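Local coordinates for Ras GTPase-activating-like protein IQGAP2 (Homo sapiens, PDB 5CJP) that probably binds a Rho-family GTPase such as Cdc42 through its helical, GAP-related domain, as expected for an IQGAP scaffold protein, at residues L65-T70 with I94-S99; R203-V208 with G230-Y235; Q162-P167 with N171-S176. One frame throughout, in Å; residues are numbered along the deposited sequence.

Interaction 1. Residues L65-T70 with I94-S99; sequences LKLFKT and IKMVVS
Phe68 and Val97 are the closest backbone pair, their CA atoms 7.1 Å apart, and the dense part of the contact gathers round the Phe68 ring. Val97 CG2 sits over one face, 3.6 Å from the ring centroid and 13° off its normal, which meets the geometry of a CH-pi contact. Met96 comes to the same ring from a different direction: its methyl CE lies at the edge, near the ring plane and beside CE2, while CG stays 3.9 Å from Phe68 CE2. This reach depends on Met96 CG standing anti to the backbone N (chi1 -177°), with the chain then bending at chi3. The packing thins at Leu67, whose CD1 is 4.5 Å from Met96 CE. On this looser side Leu67 is partly exposed, and next to it in sequence Lys66 NZ forms a salt bridge with Glu318. Were Phe68 an alanine, the ring would go, and Val97 CG2 and Met96 CE would probably be left with a gap between the helices. The short helix segments run roughly antiparallel (148°), with axes 10.7 Å apart at closest approach. Helix 200-216 adds Ile205 against Phe68, and Met96 is further enclosed by Ala29 and Phe33 of helix 25-34 and by Met44, Ile48 and Leu51 of helix 37-54.

Interaction 2. Residues R203-V208 with G230-Y235; sequences RYIAKV and GNLLYY
Ala206 and Leu232 hold the centre of this helix pair, and the contacts across it are all apolar. Leu232 presents its CD2 branch, which lies 3.7 Å from Ala206 CA and 3.9 Å from Ala206 CB, so the methyl rests on the backbone of the facing helix as well as on its side chain. CG anti to the backbone N (chi1 166°) lets Leu232 extend in that direction. Leu232 CD2 also skirts Ile205 CG2 at 4.5 Å, while Leu233 CD2 approaches Ala206 CB at 4.3 Å. Backbone hydrogen bonding stays inside each helix: Lys207 N to Arg203 O and Val208 N to Tyr204 O on one side, Tyr234 N to Gly230 O on the other. Residues 231-235 form a wider pi-type turn, in which Tyr235 N makes only a weak bond to Gly230 O. The charged groups of segment 203-208 find partners elsewhere. Arg203 gives NE to Ala311 O and NH2 to Glu310 O, at the end of helix 294-311, and Lys207 NZ forms a salt bridge with Glu316. With no hydrogen bond across the near-antiparallel segments (153°), the pairing of helices 200-216 and 222-243 rests here on shape: the small Ala206 admits a leucine methyl to the helix surface, and four buried residues meet through apolar packing alone, which probably keeps water out and fixes no directional bond.

Interaction 3. Residues Q162-P167 with N171-S176; sequences QALTYP and NKLEAS
Asn171 folds back over the carbonyl of Pro167, four residues earlier, and each atom of its side chain can be placed against that oxygen. Asn171 CB begins 3.5 Å from Pro167 O. Asn171 CG comes closer to Pro167 O, at 3.2 Å, with chi1 at -84°. There the amide divides: OD1 of Asn171 stands 4.1 Å from Pro167 O, while ND2 approaches to 2.7 Å. The angle at ND2 is poor, so this proximity does not count as a hydrogen bond. The bond that does form uses the backbone, Asn171 N to Pro167 O at 3.1 Å, and it too is weak, with an N-H...O angle of 123°. This is the i to i+4 pattern of an alpha-helix, near the start of the helix that carries Asn171. It follows a short connection from helix 160-163, which Leu164 leaves by departing from helical backbone angles; Thr165 N still bonds back to Gln162 O. Further along, the CB of Leu173 points toward that connection, and Leu173 CD2 meets Leu164 CD2 at 4.0 Å, one methyl against another, giving the two segments their apolar touch. His289 also packs on Leu173. Within the connection, Ala163 O lies at the edge of the Tyr166 ring, in its plane, and the same ring meets that of Tyr137. On the helix side, Ser176 OG is hydrogen-bonded to Asn130 N.

In the fold
Interactions 1 and 2 form one continuous patch of the helical domain, their centres 11 Å apart. Val98 CG2 packs on Leu232 CD1 at 3.7 Å, and Lys69 CG on Val208 CG2 at 3.6 Å, so helices 58-79, 92-102, 200-216 and 222-243 are joined side by side. Interaction 3 lies apart, 46 Å from interaction 1 and 38 Å from interaction 2, centre to centre; its nearest atoms stay about 16 Å from those of interaction 2, although helices 167-193 and 200-216 are consecutive. The GTP pocket includes Arg59 and Glu60, on the same helix as segment 65-70, and segment 230-235 carries Tyr235, which meets the chain of another protein.

Interaction 1. Residues L65-T70 with I94-S99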
ATOM      1  N   LEU E  65     -13.439  23.149 -10.176  1.00 32.11           N
ATOM      2  CA  LEU E  65     -14.463  24.124  -9.805  1.00 36.36           C
ATOM      3  C   LEU E  65     -15.275  24.492 -11.032  1.00 38.12           C
ATOM      4  O   LEU E  65     -16.492  24.613 -10.967  1.00 40.42           O
ATOM      5  CB  LEU E  65     -13.839  25.393  -9.200  1.00 35.49           C
ATOM      6  CG  LEU E  65     -13.355  25.264  -7.746  1.00 33.08           C
ATOM      7  CD1 LEU E  65     -12.571  26.496  -7.318  1.00 32.63           C
ATOM      8  CD2 LEU E  65     -14.551  25.011  -6.844  1.00 30.87           C
ATOM      9  N   LYS E  66     -14.609  24.662 -12.163  1.00 41.59           N
ATOM     10  CA  LYS E  66     -15.332  25.018 -13.373  1.00 44.35           C
ATOM     11  C   LYS E  66     -16.173  23.846 -13.821  1.00 43.51           C
ATOM     12  O   LYS E  66     -17.244  24.029 -14.396  1.00 44.18           O
ATOM     13  CB  LYS E  66     -14.358  25.433 -14.469  1.00 49.04           C
ATOM     14  CG  LYS E  66     -13.468  26.580 -14.029  1.00 55.65           C
ATOM     15  CD  LYS E  66     -14.284  27.829 -13.678  1.00 59.72           C
ATOM     16  CE  LYS E  66     -14.973  28.404 -14.912  1.00 61.40           C
ATOM     17  NZ  LYS E  66     -15.484  29.778 -14.660  1.00 62.12           N
ATOM     18  N   LEU E  67     -15.698  22.635 -13.544  1.00 42.71           N
ATOM     19  CA  LEU E  67     -16.445  21.437 -13.914  1.00 41.11           C
ATOM     20  C   LEU E  67     -17.720  21.432 -13.074  1.00 41.05           C
ATOM     21  O   LEU E  67     -18.823  21.266 -13.589  1.00 41.25           O
ATOM     22  CB  LEU E  67     -15.609  20.192 -13.621  1.00 42.37           C
ATOM     23  CG  LEU E  67     -16.080  18.812 -14.079  1.00 36.70           C
ATOM     24  CD1 LEU E  67     -16.475  18.002 -12.896  1.00 32.84           C
ATOM     25  CD2 LEU E  67     -17.202  18.935 -15.088  1.00 37.94           C
ATOM     26  N   PHE E  68     -17.561  21.619 -11.770  1.00 40.59           N
ATOM     27  CA  PHE E  68     -18.701  21.659 -10.857  1.00 41.78           C
ATOM     28  C   PHE E  68     -19.702  22.716 -11.296  1.00 43.93           C
ATOM     29  O   PHE E  68     -20.913  22.449 -11.383  1.00 42.75           O
ATOM     30  CB  PHE E  68     -18.235  21.982  -9.437  1.00 39.50           C
ATOM     31  CG  PHE E  68     -17.616  20.821  -8.737  1.00 40.70           C
ATOM     32  CD1 PHE E  68     -16.830  21.020  -7.606  1.00 40.18           C
ATOM     33  CD2 PHE E  68     -17.837  19.514  -9.189  1.00 39.00           C
ATOM     34  CE1 PHE E  68     -16.272  19.928  -6.929  1.00 39.39           C
ATOM     35  CE2 PHE E  68     -17.287  18.424  -8.521  1.00 37.42           C
ATOM     36  CZ  PHE E  68     -16.506  18.627  -7.391  1.00 38.82           C
ATOM     37  N   LYS E  69     -19.191  23.911 -11.581  1.00 44.86           N
ATOM     38  CA  LYS E  69     -20.033  25.021 -12.001  1.00 46.51           C
ATOM     39  C   LYS E  69     -20.907  24.716 -13.214  1.00 45.73           C
ATOM     40  O   LYS E  69     -22.141  24.756 -13.138  1.00 43.23           O
ATOM     41  CB  LYS E  69     -19.176  26.248 -12.308  1.00 50.64           C
ATOM     42  CG  LYS E  69     -20.001  27.510 -12.443  1.00 53.25           C
ATOM     43  CD  LYS E  69     -19.218  28.673 -13.003  1.00 57.09           C
ATOM     44  CE  LYS E  69     -19.121  28.571 -14.514  1.00 60.44           C
ATOM     45  NZ  LYS E  69     -18.609  29.837 -15.134  1.00 61.87           N
ATOM     46  N   THR E  70     -20.276  24.413 -14.337  1.00 44.68           N
ATOM     47  CA  THR E  70     -21.039  24.150 -15.542  1.00 48.58           C
ATOM     48  C   THR E  70     -22.010  22.983 -15.388  1.00 46.17           C
ATOM     49  O   THR E  70     -23.094  23.000 -15.969  1.00 45.31           O
ATOM     50  CB  THR E  70     -20.120  23.873 -16.721  1.00 50.92           C
ATOM     51  OG1 THR E  70     -19.674  22.519 -16.652  1.00 57.38           O
ATOM     52  CG2 THR E  70     -18.916  24.792 -16.673  1.00 52.84           C
ATOM     53  N   ILE E  94     -23.963  17.773  -6.847  1.00 40.52           N
ATOM     54  CA  ILE E  94     -23.981  18.288  -5.491  1.00 42.49           C
ATOM     55  C   ILE E  94     -23.434  17.237  -4.530  1.00 42.03           C
ATOM     56  O   ILE E  94     -22.754  17.554  -3.555  1.00 44.39           O
ATOM     57  CB  ILE E  94     -25.397  18.702  -5.107  1.00 44.17           C
ATOM     58  CG1 ILE E  94     -25.763  19.980  -5.881  1.00 44.97           C
ATOM     59  CG2 ILE E  94     -25.506  18.924  -3.599  1.00 46.46           C
ATOM     60  CD1 ILE E  94     -24.895  21.103  -5.537  1.00 72.65           C
ATOM     61  N   LYS E  95     -23.703  15.976  -4.827  1.00 42.81           N
ATOM     62  CA  LYS E  95     -23.227  14.871  -4.000  1.00 42.13           C
ATOM     63  C   LYS E  95     -21.703  14.850  -4.028  1.00 40.20           C
ATOM     64  O   LYS E  95     -21.042  14.635  -3.009  1.00 38.20           O
ATOM     65  CB  LYS E  95     -23.770  13.548  -4.550  1.00 44.66           C
ATOM     66  CG  LYS E  95     -23.724  12.385  -3.586  1.00 46.59           C
ATOM     67  CD  LYS E  95     -24.363  11.162  -4.204  1.00 53.47           C
ATOM     68  CE  LYS E  95     -25.795  11.460  -4.674  1.00 58.08           C
ATOM     69  NZ  LYS E  95     -26.383  10.413  -5.606  1.00 61.33           N
ATOM     70  N   MET E  96     -21.141  15.095  -5.203  1.00 37.91           N
ATOM     71  CA  MET E  96     -19.697  15.082  -5.359  1.00 36.05           C
ATOM     72  C   MET E  96     -19.087  16.334  -4.750  1.00 36.85           C
ATOM     73  O   MET E  96     -18.028  16.284  -4.110  1.00 35.95           O
ATOM     74  CB  MET E  96     -19.340  14.980  -6.837  1.00 35.72           C
ATOM     75  CG  MET E  96     -17.852  14.881  -7.102  1.00 33.13           C
ATOM     76  SD  MET E  96     -17.568  14.237  -8.756  1.00 34.69           S
ATOM     77  CE  MET E  96     -16.471  15.395  -9.287  1.00 34.51           C
ATOM     78  N   VAL E  97     -19.764  17.460  -4.947  1.00 35.46           N
ATOM     79  CA  VAL E  97     -19.287  18.717  -4.406  1.00 33.70           C
ATOM     80  C   VAL E  97     -19.172  18.594  -2.909  1.00 35.35           C
ATOM     81  O   VAL E  97     -18.188  19.039  -2.328  1.00 35.77           O
ATOM     82  CB  VAL E  97     -20.243  19.881  -4.740  1.00 32.25           C
ATOM     83  CG1 VAL E  97     -19.992  21.066  -3.789  1.00 30.80           C
ATOM     84  CG2 VAL E  97     -20.030  20.305  -6.181  1.00 25.70           C
ATOM     85  N   VAL E  98     -20.180  17.989  -2.287  1.00 35.71           N
ATOM     86  CA  VAL E  98     -20.183  17.814  -0.842  1.00 38.91           C
ATOM     87  C   VAL E  98     -19.114  16.865  -0.331  1.00 38.76           C
ATOM     88  O   VAL E  98     -18.425  17.192   0.621  1.00 39.42           O
ATOM     89  CB  VAL E  98     -21.555  17.328  -0.341  1.00 41.41           C
ATOM     90  CG1 VAL E  98     -21.462  16.867   1.115  1.00 40.40           C
ATOM     91  CG2 VAL E  98     -22.561  18.457  -0.476  1.00 42.38           C
ATOM     92  N   SER E  99     -18.974  15.695  -0.949  1.00 40.48           N
ATOM     93  CA  SER E  99     -17.966  14.726  -0.519  1.00 40.36           C
ATOM     94  C   SER E  99     -16.572  15.272  -0.702  1.00 39.19           C
ATOM     95  O   SER E  99     -15.753  15.219   0.200  1.00 40.29           O
ATOM     96  CB  SER E  99     -18.063  13.421  -1.314  1.00 44.66           C
ATOM     97  OG  SER E  99     -19.273  12.730  -1.069  1.00 53.78           O
TER

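Interaction 2. Residues R203-V208 with G230-Y235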
ATOM      1  N   ARG E 203     -17.879  27.310  -0.682  1.00 39.43           N
ATOM      2  CA  ARG E 203     -18.562  28.597  -0.625  1.00 43.07           C
ATOM      3  C   ARG E 203     -18.846  29.067  -2.032  1.00 44.12           C
ATOM      4  O   ARG E 203     -19.889  29.668  -2.306  1.00 43.21           O
ATOM      5  CB  ARG E 203     -17.712  29.662   0.097  1.00 43.07           C
ATOM      6  CG  ARG E 203     -17.675  29.538   1.612  1.00 41.30           C
ATOM      7  CD  ARG E 203     -16.931  30.696   2.269  1.00 43.04           C
ATOM      8  NE  ARG E 203     -17.676  31.958   2.277  1.00 40.72           N
ATOM      9  CZ  ARG E 203     -17.243  33.077   2.858  1.00 38.39           C
ATOM     10  NH1 ARG E 203     -16.076  33.092   3.477  1.00 37.97           N
ATOM     11  NH2 ARG E 203     -17.973  34.186   2.835  1.00 37.88           N
ATOM     12  N   TYR E 204     -17.913  28.787  -2.931  1.00 45.13           N
ATOM     13  CA  TYR E 204     -18.072  29.217  -4.308  1.00 45.43           C
ATOM     14  C   TYR E 204     -19.227  28.509  -5.010  1.00 46.02           C
ATOM     15  O   TYR E 204     -19.987  29.135  -5.739  1.00 47.71           O
ATOM     16  CB  TYR E 204     -16.774  29.008  -5.077  1.00 44.56           C
ATOM     17  CG  TYR E 204     -16.917  29.293  -6.539  1.00 44.11           C
ATOM     18  CD1 TYR E 204     -17.297  30.558  -6.989  1.00 45.33           C
ATOM     19  CD2 TYR E 204     -16.742  28.281  -7.480  1.00 43.37           C
ATOM     20  CE1 TYR E 204     -17.508  30.809  -8.351  1.00 45.77           C
ATOM     21  CE2 TYR E 204     -16.948  28.516  -8.834  1.00 45.99           C
ATOM     22  CZ  TYR E 204     -17.337  29.778  -9.265  1.00 46.17           C
ATOM     23  OH  TYR E 204     -17.567  29.984 -10.606  1.00 46.06           O
ATOM     24  N   ILE E 205     -19.363  27.210  -4.791  1.00 45.06           N
ATOM     25  CA  ILE E 205     -20.448  26.491  -5.429  1.00 44.71           C
ATOM     26  C   ILE E 205     -21.796  26.943  -4.860  1.00 47.67           C
ATOM     27  O   ILE E 205     -22.799  26.982  -5.575  1.00 49.15           O
ATOM     28  CB  ILE E 205     -20.269  24.975  -5.274  1.00 41.35           C
ATOM     29  CG1 ILE E 205     -19.062  24.518  -6.107  1.00 38.75           C
ATOM     30  CG2 ILE E 205     -21.515  24.246  -5.728  1.00 39.08           C
ATOM     31  CD1 ILE E 205     -19.196  24.745  -7.570  1.00 72.65           C
ATOM     32  N   ALA E 206     -21.824  27.291  -3.577  1.00 49.06           N
ATOM     33  CA  ALA E 206     -23.050  27.777  -2.961  1.00 50.61           C
ATOM     34  C   ALA E 206     -23.401  29.062  -3.699  1.00 51.90           C
ATOM     35  O   ALA E 206     -24.563  29.321  -4.011  1.00 52.99           O
ATOM     36  CB  ALA E 206     -22.834  28.065  -1.484  1.00 50.03           C
ATOM     37  N   LYS E 207     -22.384  29.868  -3.990  1.00 51.81           N
ATOM     38  CA  LYS E 207     -22.590  31.109  -4.727  1.00 51.62           C
ATOM     39  C   LYS E 207     -23.134  30.803  -6.118  1.00 50.90           C
ATOM     40  O   LYS E 207     -24.152  31.346  -6.524  1.00 51.02           O
ATOM     41  CB  LYS E 207     -21.279  31.878  -4.845  1.00 49.94           C
ATOM     42  CG  LYS E 207     -21.366  33.083  -5.756  1.00 47.18           C
ATOM     43  CD  LYS E 207     -20.065  33.846  -5.712  1.00 47.11           C
ATOM     44  CE  LYS E 207     -19.957  34.806  -6.859  1.00 41.97           C
ATOM     45  NZ  LYS E 207     -18.688  35.534  -6.739  1.00 41.23           N
ATOM     46  N   VAL E 208     -22.450  29.930  -6.851  1.00 51.24           N
ATOM     47  CA  VAL E 208     -22.899  29.534  -8.181  1.00 50.09           C
ATOM     48  C   VAL E 208     -24.327  29.025  -8.112  1.00 51.79           C
ATOM     49  O   VAL E 208     -25.174  29.411  -8.911  1.00 54.96           O
ATOM     50  CB  VAL E 208     -22.054  28.393  -8.751  1.00 48.42           C
ATOM     51  CG1 VAL E 208     -22.818  27.702  -9.887  1.00 42.25           C
ATOM     52  CG2 VAL E 208     -20.723  28.932  -9.240  1.00 44.69           C
ATOM     53  N   GLY E 230     -28.779  26.911   2.217  1.00 41.54           N
ATOM     54  CA  GLY E 230     -28.625  26.328   3.532  1.00 42.04           C
ATOM     55  C   GLY E 230     -28.730  24.817   3.482  1.00 42.73           C
ATOM     56  O   GLY E 230     -28.219  24.130   4.354  1.00 44.67           O
ATOM     57  N   ASN E 231     -29.416  24.302   2.465  1.00 43.86           N
ATOM     58  CA  ASN E 231     -29.583  22.869   2.287  1.00 43.06           C
ATOM     59  C   ASN E 231     -28.223  22.273   1.969  1.00 43.49           C
ATOM     60  O   ASN E 231     -27.870  21.223   2.477  1.00 42.33           O
ATOM     61  CB  ASN E 231     -30.538  22.582   1.133  1.00 43.69           C
ATOM     62  CG  ASN E 231     -30.563  21.109   0.751  1.00 39.40           C
ATOM     63  OD1 ASN E 231     -31.096  20.274   1.479  1.00 38.78           O
ATOM     64  ND2 ASN E 231     -29.963  20.785  -0.388  1.00 37.67           N
ATOM     65  N   LEU E 232     -27.467  22.963   1.124  1.00 44.14           N
ATOM     66  CA  LEU E 232     -26.133  22.521   0.731  1.00 43.66           C
ATOM     67  C   LEU E 232     -25.138  22.601   1.883  1.00 42.48           C
ATOM     68  O   LEU E 232     -24.491  21.617   2.229  1.00 40.36           O
ATOM     69  CB  LEU E 232     -25.610  23.381  -0.427  1.00 45.72           C
ATOM     70  CG  LEU E 232     -24.107  23.289  -0.755  1.00 47.06           C
ATOM     71  CD1 LEU E 232     -23.732  21.861  -1.189  1.00 46.63           C
ATOM     72  CD2 LEU E 232     -23.775  24.284  -1.859  1.00 44.20           C
ATOM     73  N   LEU E 233     -25.027  23.787   2.469  1.00 43.11           N
ATOM     74  CA  LEU E 233     -24.083  24.031   3.550  1.00 41.09           C
ATOM     75  C   LEU E 233     -24.412  23.341   4.852  1.00 40.42           C
ATOM     76  O   LEU E 233     -23.514  22.846   5.537  1.00 38.11           O
ATOM     77  CB  LEU E 233     -23.959  25.529   3.794  1.00 40.66           C
ATOM     78  CG  LEU E 233     -23.474  26.325   2.589  1.00 39.29           C
ATOM     79  CD1 LEU E 233     -23.323  27.771   2.996  1.00 40.27           C
ATOM     80  CD2 LEU E 233     -22.139  25.767   2.090  1.00 38.36           C
ATOM     81  N   TYR E 234     -25.692  23.296   5.197  1.00 40.09           N
ATOM     82  CA  TYR E 234     -26.077  22.675   6.443  1.00 39.93           C
ATOM     83  C   TYR E 234     -26.584  21.240   6.405  1.00 39.78           C
ATOM     84  O   TYR E 234     -25.915  20.336   6.890  1.00 39.30           O
ATOM     85  CB  TYR E 234     -27.103  23.538   7.201  1.00 40.11           C
ATOM     86  CG  TYR E 234     -27.235  23.052   8.616  1.00 39.29           C
ATOM     87  CD1 TYR E 234     -26.175  23.180   9.503  1.00 40.77           C
ATOM     88  CD2 TYR E 234     -28.321  22.273   9.004  1.00 40.59           C
ATOM     89  CE1 TYR E 234     -26.173  22.521  10.742  1.00 42.71           C
ATOM     90  CE2 TYR E 234     -28.327  21.611  10.235  1.00 42.06           C
ATOM     91  CZ  TYR E 234     -27.246  21.735  11.089  1.00 42.16           C
ATOM     92  OH  TYR E 234     -27.209  21.017  12.259  1.00 46.80           O
ATOM     93  N   TYR E 235     -27.772  21.026   5.859  1.00 41.58           N
ATOM     94  CA  TYR E 235     -28.349  19.683   5.842  1.00 44.82           C
ATOM     95  C   TYR E 235     -27.493  18.659   5.121  1.00 47.23           C
ATOM     96  O   TYR E 235     -27.413  17.509   5.517  1.00 47.41           O
ATOM     97  CB  TYR E 235     -29.740  19.705   5.197  1.00 44.95           C
ATOM     98  CG  TYR E 235     -30.480  18.392   5.318  1.00 44.48           C
ATOM     99  CD1 TYR E 235     -31.049  18.005   6.526  1.00 43.92           C
ATOM    100  CD2 TYR E 235     -30.576  17.521   4.236  1.00 46.89           C
ATOM    101  CE1 TYR E 235     -31.694  16.795   6.660  1.00 46.43           C
ATOM    102  CE2 TYR E 235     -31.220  16.299   4.351  1.00 45.70           C
ATOM    103  CZ  TYR E 235     -31.781  15.938   5.567  1.00 48.68           C
ATOM    104  OH  TYR E 235     -32.424  14.721   5.698  1.00 47.72           O
TER

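Interaction 3. Residues Q162-P167 with N171-S176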
ATOM      1  N   GLN E 162     -51.531  11.645  26.759  1.00104.01           N
ATOM      2  CA  GLN E 162     -51.655  11.111  28.103  1.00106.22           C
ATOM      3  C   GLN E 162     -50.342  10.761  28.780  1.00106.08           C
ATOM      4  O   GLN E 162     -50.311  10.489  29.980  1.00106.24           O
ATOM      5  CB  GLN E 162     -52.614   9.912  28.122  1.00108.74           C
ATOM      6  CG  GLN E 162     -52.593   9.019  26.897  1.00107.98           C
ATOM      7  CD  GLN E 162     -53.868   8.198  26.780  1.00110.07           C
ATOM      8  OE1 GLN E 162     -54.963   8.749  26.640  1.00110.36           O
ATOM      9  NE2 GLN E 162     -53.735   6.879  26.844  1.00110.73           N
ATOM     10  N   ALA E 163     -49.254  10.771  28.027  1.00106.52           N
ATOM     11  CA  ALA E 163     -47.960  10.485  28.631  1.00105.30           C
ATOM     12  C   ALA E 163     -47.598  11.727  29.438  1.00103.07           C
ATOM     13  O   ALA E 163     -46.861  11.656  30.421  1.00101.32           O
ATOM     14  CB  ALA E 163     -46.918  10.225  27.557  1.00109.45           C
ATOM     15  N   LEU E 164     -48.141  12.865  29.013  1.00 99.31           N
ATOM     16  CA  LEU E 164     -47.898  14.133  29.681  1.00 96.28           C
ATOM     17  C   LEU E 164     -48.850  14.317  30.853  1.00 99.42           C
ATOM     18  O   LEU E 164     -48.880  15.376  31.475  1.00 99.23           O
ATOM     19  CB  LEU E 164     -48.057  15.297  28.696  1.00 88.68           C
ATOM     20  CG  LEU E 164     -47.020  15.374  27.568  1.00 78.95           C
ATOM     21  CD1 LEU E 164     -47.239  16.627  26.743  1.00 74.43           C
ATOM     22  CD2 LEU E 164     -45.621  15.379  28.160  1.00 75.05           C
ATOM     23  N   THR E 165     -49.635  13.286  31.150  1.00103.93           N
ATOM     24  CA  THR E 165     -50.564  13.349  32.271  1.00108.04           C
ATOM     25  C   THR E 165     -49.742  13.277  33.543  1.00111.17           C
ATOM     26  O   THR E 165     -50.047  13.932  34.538  1.00116.19           O
ATOM     27  CB  THR E 165     -51.554  12.161  32.268  1.00107.91           C
ATOM     28  OG1 THR E 165     -52.468  12.304  31.174  1.00104.12           O
ATOM     29  CG2 THR E 165     -52.340  12.111  33.582  1.00103.39           C
ATOM     30  N   TYR E 166     -48.690  12.472  33.489  1.00110.23           N
ATOM     31  CA  TYR E 166     -47.799  12.276  34.616  1.00107.06           C
ATOM     32  C   TYR E 166     -46.788  13.413  34.681  1.00102.88           C
ATOM     33  O   TYR E 166     -45.873  13.476  33.861  1.00101.88           O
ATOM     34  CB  TYR E 166     -47.088  10.932  34.455  1.00109.49           C
ATOM     35  CG  TYR E 166     -48.058   9.793  34.275  1.00113.31           C
ATOM     36  CD1 TYR E 166     -48.432   8.991  35.351  1.00115.86           C
ATOM     37  CD2 TYR E 166     -48.676   9.574  33.042  1.00115.68           C
ATOM     38  CE1 TYR E 166     -49.406   7.997  35.206  1.00118.07           C
ATOM     39  CE2 TYR E 166     -49.651   8.587  32.886  1.00117.77           C
ATOM     40  CZ  TYR E 166     -50.017   7.804  33.972  1.00118.21           C
ATOM     41  OH  TYR E 166     -50.996   6.844  33.820  1.00117.81           O
ATOM     42  N   PRO E 167     -46.950  14.337  35.649  1.00 99.56           N
ATOM     43  CA  PRO E 167     -46.058  15.486  35.837  1.00 93.82           C
ATOM     44  C   PRO E 167     -44.595  15.086  35.915  1.00 86.81           C
ATOM     45  O   PRO E 167     -43.716  15.895  35.656  1.00 82.40           O
ATOM     46  CB  PRO E 167     -46.557  16.098  37.137  1.00 96.21           C
ATOM     47  CG  PRO E 167     -48.014  15.838  37.069  1.00102.14           C
ATOM     48  CD  PRO E 167     -48.058  14.391  36.620  1.00100.38           C
ATOM     49  N   ASN E 171     -41.695  16.385  33.324  1.00 73.49           N
ATOM     50  CA  ASN E 171     -40.476  16.993  33.847  1.00 74.87           C
ATOM     51  C   ASN E 171     -39.207  16.570  33.139  1.00 74.02           C
ATOM     52  O   ASN E 171     -38.341  17.407  32.871  1.00 71.97           O
ATOM     53  CB  ASN E 171     -40.331  16.723  35.348  1.00 78.89           C
ATOM     54  CG  ASN E 171     -41.107  17.713  36.190  1.00 82.88           C
ATOM     55  OD1 ASN E 171     -40.976  18.924  36.012  1.00 86.28           O
ATOM     56  ND2 ASN E 171     -41.918  17.210  37.115  1.00 86.39           N
ATOM     57  N   LYS E 172     -39.084  15.276  32.851  1.00 74.22           N
ATOM     58  CA  LYS E 172     -37.908  14.758  32.153  1.00 73.79           C
ATOM     59  C   LYS E 172     -37.833  15.494  30.816  1.00 67.49           C
ATOM     60  O   LYS E 172     -36.779  15.982  30.408  1.00 62.59           O
ATOM     61  CB  LYS E 172     -38.048  13.251  31.912  1.00 81.78           C
ATOM     62  CG  LYS E 172     -38.513  12.458  33.125  1.00 91.90           C
ATOM     63  CD  LYS E 172     -37.476  12.430  34.235  1.00 91.99           C
ATOM     64  CE  LYS E 172     -36.369  11.446  33.930  1.00 84.41           C
ATOM     65  NZ  LYS E 172     -35.252  11.556  34.901  1.00 76.69           N
ATOM     66  N   LEU E 173     -38.976  15.577  30.149  1.00 62.34           N
ATOM     67  CA  LEU E 173     -39.061  16.264  28.876  1.00 60.27           C
ATOM     68  C   LEU E 173     -38.589  17.703  29.078  1.00 61.57           C
ATOM     69  O   LEU E 173     -37.786  18.207  28.292  1.00 58.44           O
ATOM     70  CB  LEU E 173     -40.511  16.258  28.355  1.00 54.54           C
ATOM     71  CG  LEU E 173     -40.793  17.041  27.066  1.00 51.11           C
ATOM     72  CD1 LEU E 173     -40.248  16.277  25.851  1.00 49.53           C
ATOM     73  CD2 LEU E 173     -42.286  17.270  26.923  1.00 49.63           C
ATOM     74  N   GLU E 174     -39.096  18.346  30.133  1.00 66.10           N
ATOM     75  CA  GLU E 174     -38.755  19.732  30.467  1.00 69.61           C
ATOM     76  C   GLU E 174     -37.243  19.917  30.491  1.00 65.40           C
ATOM     77  O   GLU E 174     -36.709  20.826  29.858  1.00 61.54           O
ATOM     78  CB  GLU E 174     -39.315  20.118  31.848  1.00 82.43           C
ATOM     79  CG  GLU E 174     -40.830  20.264  31.968  1.00 92.91           C
ATOM     80  CD  GLU E 174     -41.375  21.439  31.193  1.00 99.25           C
ATOM     81  OE1 GLU E 174     -42.588  21.712  31.308  1.00102.10           O
ATOM     82  OE2 GLU E 174     -40.595  22.088  30.468  1.00102.53           O
ATOM     83  N   ALA E 175     -36.575  19.050  31.247  1.00 61.03           N
ATOM     84  CA  ALA E 175     -35.128  19.082  31.393  1.00 59.34           C
ATOM     85  C   ALA E 175     -34.441  18.820  30.057  1.00 60.40           C
ATOM     86  O   ALA E 175     -33.517  19.545  29.674  1.00 62.60           O
ATOM     87  CB  ALA E 175     -34.687  18.043  32.422  1.00 52.70           C
ATOM     88  N   SER E 176     -34.886  17.783  29.353  1.00 60.74           N
ATOM     89  CA  SER E 176     -34.308  17.444  28.058  1.00 60.34           C
ATOM     90  C   SER E 176     -34.332  18.652  27.150  1.00 60.19           C
ATOM     91  O   SER E 176     -33.378  18.919  26.425  1.00 61.13           O
ATOM     92  CB  SER E 176     -35.081  16.290  27.407  1.00 59.69           C
ATOM     93  OG  SER E 176     -34.710  15.041  27.964  1.00 58.37           O
TER